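Local coordinates for hypothetical protein (Geobacillus stearothermophilus, PDB 1SFS), which is of unknown function but carries a glycoside hydrolase-like domain of the Rv2525c type and is possibly a bacterial lysozyme, at residues Ala135-Ile138 / Ala139-Glu143; Tyr167-Ala170 / Val171-Asn175. All blocks are in the same frame, centred on the assembly; numbering follows the deposited sequence. Where two conformers were deposited one is given.

In the fold
Contacts 1 and 2 come in series along the chain, each within a single helix: 135-145 for the first, 163-173 for the second. Strand 151-156 separates those helices in sequence, and the two contacts lie on the same side of the molecule, their centres about 10 Å apart. They meet directly where A135 and I138 pack against Y167, E169 and A170, so the two neighbouring helices are in contact on the outside of the parallel strands. All four segments belong to the Rv2525c-like, glycoside hydrolase-like domain. Bound phosphate, probably from the crystallisation liquor, lies near A135 and near E169, whose side chains touch.

Contact 1. Residues Ala135-Ile138 / Ala139-Glu143; sequences AAWI and AAWVE
From A135 to V142 the backbone is regular helix, with the carbonyls of A135, A136, W137 and I138 accepting from the N-H groups of A139, A140, W141 and V142; the bond from V142 N to I138 O is 3.0 Å long. One turn apart, W137 and W141 lie side by side and point the same way. In both residues CG stands anti to the backbone N (chi1 -170° for W137 and 177° for W141), which sends the two indoles off the same flank of the helix. Their planes are within 9° of parallel, yet they are slid so far apart that overlap is slight: the six-membered ring of W137 and the five-membered ring of W141 have centroids 5.5 Å apart. What touches is the outer rim of W137, its CZ3 lying 3.8 Å from W141 CB and its CH2 3.9 Å from W141 CE3. This helix is the crossover of a beta-alpha-beta unit, between parallel strands 122-126 and 151-156, and the tryptophan flank is buried: W137 reaches A104 of helix 98-114 and stacks on F92, while W141 packs on A105, P152 and L154 and gives a weak hydrogen bond from NE1 to G153 O. On another side of the helix I138 meets F163 and A166 of helix 163-173. V142 sits a turn further along, its CG2 3.4 Å from I138 O and its side chain against P152. At the start of the helix, D134 OD2 accepts a hydrogen bond from W137 N.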
# COMPACT_ATOMS: atom_id res chain seq x y z
N ALA A 135 -3.49 17.75 5.67
CA ALA A 135 -4.42 17.65 4.58
C ALA A 135 -3.83 18.11 3.28
O ALA A 135 -4.21 17.54 2.23
CB ALA A 135 -5.65 18.48 4.93
N ALA A 136 -2.97 19.09 3.28
CA ALA A 136 -2.38 19.58 2.03
C ALA A 136 -1.53 18.52 1.35
O ALA A 136 -1.51 18.44 0.13
CB ALA A 136 -1.58 20.87 2.27
N TRP A 137 -0.78 17.75 2.12
CA TRP A 137 0.05 16.70 1.53
C TRP A 137 -0.83 15.66 0.84
O TRP A 137 -0.55 15.22 -0.27
CB TRP A 137 0.92 16.05 2.61
CG TRP A 137 1.98 15.14 2.11
CD1 TRP A 137 3.31 15.49 2.01
CD2 TRP A 137 1.88 13.80 1.66
NE1 TRP A 137 4.04 14.43 1.53
CE2 TRP A 137 3.20 13.39 1.30
CE3 TRP A 137 0.87 12.86 1.51
CZ2 TRP A 137 3.49 12.11 0.81
CZ3 TRP A 137 1.16 11.60 1.01
CH2 TRP A 137 2.45 11.26 0.66
N ILE A 138 -1.89 15.23 1.53
CA ILE A 138 -2.82 14.25 0.97
C ILE A 138 -3.45 14.79 -0.30
O ILE A 138 -3.54 14.06 -1.31
CB ILE A 138 -3.85 13.84 2.00
CG1 ILE A 138 -3.21 13.10 3.16
CG2 ILE A 138 -4.96 12.99 1.35
CD1 ILE A 138 -4.12 12.69 4.28
N ALA A 139 -3.89 16.03 -0.30
CA ALA A 139 -4.42 16.65 -1.50
C ALA A 139 -3.42 16.59 -2.63
O ALA A 139 -3.80 16.26 -3.77
CB ALA A 139 -4.81 18.11 -1.22
N ALA A 140 -2.16 16.95 -2.37
CA ALA A 140 -1.17 16.94 -3.43
C ALA A 140 -0.93 15.54 -3.96
O ALA A 140 -0.72 15.36 -5.16
CB ALA A 140 0.14 17.54 -2.91
N TRP A 141 -0.87 14.56 -3.08
CA TRP A 141 -0.69 13.17 -3.54
C TRP A 141 -1.76 12.79 -4.52
O TRP A 141 -1.52 12.29 -5.62
CB TRP A 141 -0.60 12.28 -2.29
CG TRP A 141 -0.48 10.80 -2.61
CD1 TRP A 141 -1.47 9.90 -2.56
CD2 TRP A 141 0.71 10.10 -2.98
NE1 TRP A 141 -1.00 8.65 -2.92
CE2 TRP A 141 0.32 8.75 -3.16
CE3 TRP A 141 2.04 10.46 -3.15
CZ2 TRP A 141 1.25 7.78 -3.55
CZ3 TRP A 141 2.93 9.47 -3.51
CH2 TRP A 141 2.52 8.16 -3.70
N VAL A 142 -3.02 13.03 -4.12
CA VAL A 142 -4.16 12.70 -4.96
C VAL A 142 -4.15 13.49 -6.25
O VAL A 142 -4.30 12.95 -7.36
CB VAL A 142 -5.45 12.93 -4.16
CG1 VAL A 142 -6.69 12.87 -5.05
CG2 VAL A 142 -5.55 11.91 -3.03
N GLU A 143 -4.03 14.82 -6.20
CA GLU A 143 -4.19 15.68 -7.38
C GLU A 143 -3.04 15.49 -8.34
O GLU A 143 -3.22 15.57 -9.57
CB GLU A 143 -4.35 17.15 -7.00
CG GLU A 143 -5.55 17.52 -6.17
CD GLU A 143 -5.61 18.99 -5.77
OE1 GLU A 143 -5.71 19.23 -4.58
OE2 GLU A 143 -5.71 19.81 -6.75

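Contact 2. Residues Tyr167-Ala170 / Val171-Asn175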
# COMPACT_ATOMS: atom_id res chain seq x y z
N TYR A 167 -6.88 13.23 6.49
CA TYR A 167 -7.64 12.67 5.42
C TYR A 167 -9.04 13.23 5.38
O TYR A 167 -9.54 13.63 4.33
CB TYR A 167 -7.65 11.10 5.55
CG TYR A 167 -8.55 10.46 4.54
CD1 TYR A 167 -8.15 10.24 3.22
CD2 TYR A 167 -9.84 10.11 4.91
CE1 TYR A 167 -9.04 9.67 2.31
CE2 TYR A 167 -10.72 9.58 3.99
CZ TYR A 167 -10.32 9.35 2.69
OH TYR A 167 -11.18 8.85 1.74
N CYS A 168 -9.72 13.27 6.53
CA CYS A 168 -11.11 13.76 6.54
C CYS A 168 -11.16 15.25 6.19
O CYS A 168 -12.10 15.66 5.49
CB CYS A 168 -11.81 13.43 7.80
SG CYS A 168 -12.09 11.61 7.99
N GLU A 169 -10.18 16.05 6.61
CA GLU A 169 -10.15 17.44 6.18
C GLU A 169 -9.95 17.51 4.69
O GLU A 169 -10.61 18.30 3.98
CB GLU A 169 -9.05 18.19 6.92
CG GLU A 169 -8.82 19.57 6.37
CD GLU A 169 -7.72 20.37 7.02
OE1 GLU A 169 -7.41 21.49 6.46
OE2 GLU A 169 -7.21 19.96 8.08
N ALA A 170 -9.03 16.71 4.14
CA ALA A 170 -8.81 16.73 2.69
C ALA A 170 -10.07 16.39 1.93
O ALA A 170 -10.39 17.00 0.90
CB ALA A 170 -7.67 15.79 2.34
N VAL A 171 -10.82 15.40 2.38
CA VAL A 171 -12.09 15.01 1.75
C VAL A 171 -13.11 16.13 1.82
O VAL A 171 -13.82 16.38 0.85
CB VAL A 171 -12.65 13.74 2.39
CG1 VAL A 171 -14.08 13.46 1.94
CG2 VAL A 171 -11.76 12.54 2.10
N SER A 172 -13.21 16.79 2.95
CA SER A 172 -14.15 17.91 3.05
C SER A 172 -13.78 18.99 2.05
O SER A 172 -14.64 19.58 1.37
CB SER A 172 -14.11 18.38 4.49
OG SER A 172 -14.79 19.61 4.64
N ARG A 173 -12.50 19.29 1.91
CA ARG A 173 -12.05 20.33 1.01
C ARG A 173 -12.21 19.97 -0.47
O ARG A 173 -12.40 20.84 -1.31
CB ARG A 173 -10.61 20.69 1.29
CG ARG A 173 -10.35 21.35 2.64
CD ARG A 173 -8.85 21.52 2.82
NE ARG A 173 -8.42 22.30 3.97
CZ ARG A 173 -8.28 23.61 3.98
NH1 ARG A 173 -8.54 24.36 2.91
NH2 ARG A 173 -7.87 24.13 5.10
N ASN A 174 -12.15 18.68 -0.78
CA ASN A 174 -12.26 18.19 -2.14
C ASN A 174 -12.77 16.77 -2.10
O ASN A 174 -11.98 15.84 -1.80
CB ASN A 174 -10.95 18.29 -2.87
CG ASN A 174 -11.01 17.76 -4.32
OD1 ASN A 174 -12.12 17.47 -4.83
ND2 ASN A 174 -9.90 17.67 -4.95
N ASN A 175 -14.03 16.55 -2.45
CA ASN A 175 -14.58 15.24 -2.35
C ASN A 175 -13.87 14.22 -3.22
O ASN A 175 -13.97 13.04 -2.98
CB ASN A 175 -16.08 15.30 -2.69
CG ASN A 175 -16.67 13.92 -2.46
OD1 ASN A 175 -16.73 13.51 -1.27
ND2 ASN A 175 -17.08 13.35 -3.56
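With CG anti to the backbone N (chi1 171°) and the chain extended beyond it, E169 reaches along the helix to R173, whose own CG lies beside its backbone N (chi1 -67°). The side chains run alongside each other into a salt bridge. R173 comes side-on, NE and NH2 both giving to the single oxygen E169 OE1, at 2.8 Å from NE and 3.0 Å from NH2. OE1 takes NE on its anti lone pair and lies almost in the guanidinium plane; the carboxylate is turned 30° from that plane. Around the helix, V171 CG2 sits over one face of the Y167 ring in a CH-pi contact, 3.8 Å from the centroid and shifted toward CZ, from which it is 3.5 Å away. The phenol oxygen of Y167 is hydrogen-bonded to S209 O. The helix ends after R173: N174 N still bonds to A170 O, but N174 leaves helical geometry, and its OD1 caps Q176 N as helix 176-180 begins. C168 ties this helix to the loop at C208 by a disulfide, V171 and Y167 pack on V177 and A178 of helix 176-180, and A170 and E169 rest on I138 and A135 of helix 135-145.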